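Local coordinates for protein peptide ABC transporter permease (Staphylococcus hominis, PDB 6EXS) that probably carries peptides across the membrane as a POT-family member of the major facilitator superfamily, and binds a thioalcohol-conjugated peptide linked to human body odour, at residues Q8-L18 and L139-G150. Sequence-based numbering, arbitrary orientation.
Sequences QKGFFGHPRGL and LYPENDTRIDAG. With OLC ((2R)-2,3-dihydroxypropyl (9Z)-octadec-9-enoate), chain L.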
loop_
_atom_site.group_PDB
_atom_site.type_symbol
_atom_site.label_atom_id
_atom_site.label_comp_id
_atom_site.label_asym_id
_atom_site.label_seq_id
_atom_site.Cartn_x
_atom_site.Cartn_y
_atom_site.Cartn_z
ATOM N N GLN A 8 8.162 28.715 -7.555
ATOM C CA GLN A 8 7.036 28.173 -8.320
ATOM C C GLN A 8 7.445 27.365 -9.553
ATOM O O GLN A 8 6.584 26.774 -10.207
ATOM C CB GLN A 8 6.029 29.282 -8.672
ATOM C CG GLN A 8 5.046 29.588 -7.527
ATOM C CD GLN A 8 4.241 28.382 -7.073
ATOM O OE1 GLN A 8 3.532 27.732 -7.858
ATOM N NE2 GLN A 8 4.368 28.036 -5.796
ATOM N N LYS A 9 8.752 27.317 -9.848
ATOM C CA LYS A 9 9.336 26.526 -10.931
ATOM C C LYS A 9 10.619 25.849 -10.378
ATOM O O LYS A 9 10.883 25.937 -9.171
ATOM C CB LYS A 9 9.625 27.416 -12.164
ATOM C CG LYS A 9 8.380 27.946 -12.892
ATOM C CD LYS A 9 7.720 26.924 -13.829
ATOM C CE LYS A 9 6.627 27.543 -14.668
ATOM N NZ LYS A 9 6.234 26.666 -15.804
ATOM N N GLY A 10 11.379 25.158 -11.223
ATOM C CA GLY A 10 12.622 24.542 -10.773
ATOM C C GLY A 10 12.771 23.043 -10.931
ATOM O O GLY A 10 13.899 22.546 -10.857
ATOM N N PHE A 11 11.651 22.306 -11.115
ATOM C CA PHE A 11 11.664 20.861 -11.335
ATOM C C PHE A 11 10.672 20.491 -12.426
ATOM O O PHE A 11 9.498 20.260 -12.138
ATOM C CB PHE A 11 11.410 20.078 -10.036
ATOM C CG PHE A 11 11.671 18.591 -10.155
ATOM C CD1 PHE A 11 12.967 18.102 -10.284
ATOM C CD2 PHE A 11 10.626 17.678 -10.095
ATOM C CE1 PHE A 11 13.207 16.725 -10.371
ATOM C CE2 PHE A 11 10.866 16.299 -10.179
ATOM C CZ PHE A 11 12.155 15.835 -10.318
ATOM N N PHE A 12 11.150 20.460 -13.689
ATOM C CA PHE A 12 10.375 20.148 -14.907
ATOM C C PHE A 12 9.087 20.992 -15.053
ATOM O O PHE A 12 8.022 20.440 -15.362
ATOM C CB PHE A 12 10.068 18.638 -15.007
ATOM C CG PHE A 12 11.280 17.750 -15.109
ATOM C CD1 PHE A 12 11.863 17.484 -16.340
ATOM C CD2 PHE A 12 11.824 17.161 -13.977
ATOM C CE1 PHE A 12 12.984 16.665 -16.433
ATOM C CE2 PHE A 12 12.949 16.344 -14.072
ATOM C CZ PHE A 12 13.513 16.089 -15.301
ATOM N N GLY A 13 9.204 22.303 -14.811
ATOM C CA GLY A 13 8.088 23.243 -14.873
ATOM C C GLY A 13 7.175 23.255 -13.653
ATOM O O GLY A 13 6.114 23.882 -13.690
ATOM N N HIS A 14 7.575 22.564 -12.563
ATOM C CA HIS A 14 6.844 22.453 -11.290
ATOM C C HIS A 14 7.641 23.098 -10.129
ATOM O O HIS A 14 8.855 23.243 -10.278
ATOM C CB HIS A 14 6.538 20.966 -10.981
ATOM C CG HIS A 14 5.564 20.364 -11.941
ATOM N ND1 HIS A 14 4.211 20.363 -11.682
ATOM C CD2 HIS A 14 5.774 19.867 -13.184
ATOM C CE1 HIS A 14 3.643 19.813 -12.743
ATOM N NE2 HIS A 14 4.542 19.512 -13.681
ATOM N N PRO A 15 7.013 23.478 -8.975
ATOM C CA PRO A 15 7.794 24.062 -7.859
ATOM C C PRO A 15 9.010 23.222 -7.479
ATOM O O PRO A 15 8.894 21.994 -7.449
ATOM C CB PRO A 15 6.774 24.102 -6.718
ATOM C CG PRO A 15 5.456 24.265 -7.407
ATOM C CD PRO A 15 5.575 23.401 -8.629
ATOM N N ARG A 16 10.182 23.865 -7.221
ATOM C CA ARG A 16 11.460 23.175 -6.901
ATOM C C ARG A 16 11.350 22.150 -5.770
ATOM O O ARG A 16 12.086 21.155 -5.760
ATOM C CB ARG A 16 12.590 24.170 -6.619
ATOM C CG ARG A 16 13.940 23.685 -7.129
ATOM C CD ARG A 16 15.078 24.652 -6.846
ATOM N NE ARG A 16 14.811 25.976 -7.401
ATOM C CZ ARG A 16 15.092 26.341 -8.647
ATOM N NH1 ARG A 16 15.682 25.491 -9.478
ATOM N NH2 ARG A 16 14.793 27.563 -9.069
ATOM N N GLY A 17 10.404 22.397 -4.861
ATOM C CA GLY A 17 10.067 21.526 -3.744
ATOM C C GLY A 17 9.577 20.154 -4.174
ATOM O O GLY A 17 9.711 19.199 -3.405
ATOM N N LEU A 18 9.006 20.032 -5.408
ATOM C CA LEU A 18 8.580 18.736 -5.954
ATOM C C LEU A 18 9.834 17.871 -6.200
ATOM O O LEU A 18 9.795 16.670 -5.945
ATOM C CB LEU A 18 7.726 18.861 -7.245
ATOM C CG LEU A 18 7.216 17.521 -7.843
ATOM C CD1 LEU A 18 6.164 16.862 -6.952
ATOM C CD2 LEU A 18 6.661 17.699 -9.226
ATOM N N LEU A 139 2.083 22.975 -2.441
ATOM C CA LEU A 139 3.143 23.683 -3.167
ATOM C C LEU A 139 2.530 24.474 -4.325
ATOM O O LEU A 139 3.192 25.363 -4.863
ATOM C CB LEU A 139 4.166 22.687 -3.768
ATOM C CG LEU A 139 5.061 21.857 -2.860
ATOM C CD1 LEU A 139 5.982 21.008 -3.694
ATOM C CD2 LEU A 139 5.880 22.733 -1.927
ATOM N N TYR A 140 1.290 24.112 -4.738
ATOM C CA TYR A 140 0.551 24.734 -5.843
ATOM C C TYR A 140 -0.523 25.716 -5.358
ATOM O O TYR A 140 -1.361 25.329 -4.542
ATOM C CB TYR A 140 -0.118 23.663 -6.735
ATOM C CG TYR A 140 0.853 22.693 -7.369
ATOM C CD1 TYR A 140 1.250 21.535 -6.700
ATOM C CD2 TYR A 140 1.386 22.938 -8.634
ATOM C CE1 TYR A 140 2.183 20.665 -7.256
ATOM C CE2 TYR A 140 2.298 22.058 -9.212
ATOM C CZ TYR A 140 2.699 20.927 -8.515
ATOM O OH TYR A 140 3.592 20.051 -9.065
ATOM N N PRO A 141 -0.589 26.947 -5.916
ATOM C CA PRO A 141 -1.665 27.881 -5.529
ATOM C C PRO A 141 -3.068 27.330 -5.826
ATOM O O PRO A 141 -3.191 26.353 -6.563
ATOM C CB PRO A 141 -1.358 29.134 -6.356
ATOM C CG PRO A 141 0.079 29.017 -6.714
ATOM C CD PRO A 141 0.316 27.560 -6.903
ATOM N N GLU A 142 -4.119 27.945 -5.231
ATOM C CA GLU A 142 -5.523 27.517 -5.332
ATOM C C GLU A 142 -5.986 27.129 -6.762
ATOM O O GLU A 142 -6.429 25.994 -6.956
ATOM C CB GLU A 142 -6.497 28.540 -4.693
ATOM C CG GLU A 142 -6.287 30.004 -5.074
ATOM C CD GLU A 142 -7.373 31.001 -4.690
ATOM O OE1 GLU A 142 -7.478 32.051 -5.367
ATOM O OE2 GLU A 142 -8.111 30.746 -3.710
ATOM N N ASN A 143 -5.865 28.035 -7.749
ATOM C CA ASN A 143 -6.350 27.778 -9.112
ATOM C C ASN A 143 -5.316 27.140 -10.077
ATOM O O ASN A 143 -5.604 27.044 -11.276
ATOM C CB ASN A 143 -6.943 29.067 -9.716
ATOM C CG ASN A 143 -8.237 29.509 -9.068
ATOM O OD1 ASN A 143 -8.265 30.420 -8.239
ATOM N ND2 ASN A 143 -9.345 28.885 -9.438
ATOM N N ASP A 144 -4.155 26.666 -9.564
ATOM C CA ASP A 144 -3.091 26.071 -10.383
ATOM C C ASP A 144 -3.480 24.717 -11.002
ATOM O O ASP A 144 -3.771 23.758 -10.286
ATOM C CB ASP A 144 -1.762 25.977 -9.609
ATOM C CG ASP A 144 -0.510 26.038 -10.470
ATOM O OD1 ASP A 144 -0.495 25.411 -11.538
ATOM O OD2 ASP A 144 0.473 26.668 -10.045
ATOM N N THR A 145 -3.461 24.668 -12.351
ATOM C CA THR A 145 -3.803 23.524 -13.207
ATOM C C THR A 145 -2.731 22.440 -13.219
ATOM O O THR A 145 -3.037 21.292 -13.543
ATOM C CB THR A 145 -4.062 23.995 -14.653
ATOM O OG1 THR A 145 -2.931 24.735 -15.125
ATOM C CG2 THR A 145 -5.339 24.814 -14.795
ATOM N N ARG A 146 -1.471 22.802 -12.908
ATOM C CA ARG A 146 -0.315 21.884 -12.897
ATOM C C ARG A 146 -0.376 20.772 -11.835
ATOM O O ARG A 146 0.315 19.761 -11.999
ATOM C CB ARG A 146 1.008 22.658 -12.705
ATOM C CG ARG A 146 1.317 23.745 -13.726
ATOM C CD ARG A 146 2.615 24.431 -13.351
ATOM N NE ARG A 146 2.510 25.168 -12.093
ATOM C CZ ARG A 146 3.539 25.707 -11.448
ATOM N NH1 ARG A 146 4.771 25.570 -11.921
ATOM N NH2 ARG A 146 3.343 26.394 -10.327
ATOM N N ILE A 147 -1.160 20.979 -10.743
ATOM C CA ILE A 147 -1.277 20.095 -9.573
ATOM C C ILE A 147 -1.411 18.595 -9.945
ATOM O O ILE A 147 -0.664 17.793 -9.396
ATOM C CB ILE A 147 -2.359 20.555 -8.550
ATOM C CG1 ILE A 147 -2.258 19.760 -7.229
ATOM C CG2 ILE A 147 -3.787 20.556 -9.117
ATOM C CD1 ILE A 147 -2.768 20.507 -5.987
ATOM N N ASP A 148 -2.281 18.235 -10.908
ATOM C CA ASP A 148 -2.491 16.846 -11.346
ATOM C C ASP A 148 -1.263 16.213 -11.987
ATOM O O ASP A 148 -0.987 15.038 -11.739
ATOM C CB ASP A 148 -3.707 16.751 -12.275
ATOM C CG ASP A 148 -5.001 17.187 -11.618
ATOM O OD1 ASP A 148 -5.128 17.020 -10.376
ATOM O OD2 ASP A 148 -5.887 17.689 -12.337
ATOM N N ALA A 149 -0.517 16.995 -12.789
ATOM C CA ALA A 149 0.716 16.567 -13.457
ATOM C C ALA A 149 1.826 16.432 -12.425
ATOM O O ALA A 149 2.683 15.567 -12.579
ATOM C CB ALA A 149 1.114 17.568 -14.535
ATOM N N GLY A 150 1.785 17.272 -11.385
ATOM C CA GLY A 150 2.739 17.260 -10.282
ATOM C C GLY A 150 2.695 15.976 -9.481
ATOM O O GLY A 150 3.744 15.448 -9.102
HETATM C C24 OLC L . 8.937 15.294 -16.569
HETATM C C5 OLC L . 15.082 10.640 -13.333
HETATM C C4 OLC L . 14.009 11.645 -13.706
HETATM C C3 OLC L . 13.131 12.050 -12.535
HETATM C C2 OLC L . 12.134 13.161 -12.860
HETATM C C21 OLC L . 9.958 13.117 -15.849
HETATM C C1 OLC L . 10.984 12.729 -13.723
HETATM C C22 OLC L . 8.741 14.007 -15.800
HETATM O O19 OLC L . 10.285 11.775 -13.503
HETATM O O25 OLC L . 7.722 16.021 -16.660
HETATM O O23 OLC L . 7.631 13.285 -16.340
HETATM O O20 OLC L . 10.833 13.545 -14.778
#
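Arg146 projects from the loop joining helices 110-137 and 147-174 of this major facilitator fold and docks on a small beta hairpin, strands 10-11 and 14-15, that precedes helix 16-44. The hairpin closes through a type I' turn from Phe11 to His14, with Gly10 and Phe11 forming a G1 beta bulge opposite His14.

Hydrogen bonds carry the polar part. NH1 of Arg146 is shared by two backbone carbonyls: Gln8 O at 2.8 Å, almost in line with its C=O (174°) and in the guanidinium plane, and Gly13 O, met at a bent 135° with the donor tilted from the carbonyl plane. The guanidinium's other edge is taken by Asp144, side-on: Arg146 NE reaches Asp144 OD1, and Arg146 NH2 forms a 2.9 Å salt bridge with Asp144 OD2, both on syn sides of the carboxylate. Because Asp144 OD1 also caps Arg146 N, the carboxylate ties the backbone and side chain of one residue together and probably fixes the guanidinium's rotation. Gln8, bent at its second torsion, swings its amide across so that NE2 donates to Leu139 O at 3.1 Å, the acceptor lying near the amide plane.

The apolar part rests on Pro15 and Leu139. Pro15 CG lies over one face of the Tyr140 ring, offset toward the rim, and Pro15 CD comes to 3.6 Å from Tyr140 CE2, while CA of Ile147 covers the opposite face. Leu139 CD1 rests on the first turn of helix 16-44, 3.6 Å from Leu18 N.

The aromatic pair His14 and Tyr140 meets rim to rim, planes 77° apart, neither ring over the other. Both side chains are buried, and their edges are joined by the 2.7 Å hydrogen bond between His14 ND1 and Tyr140 OH.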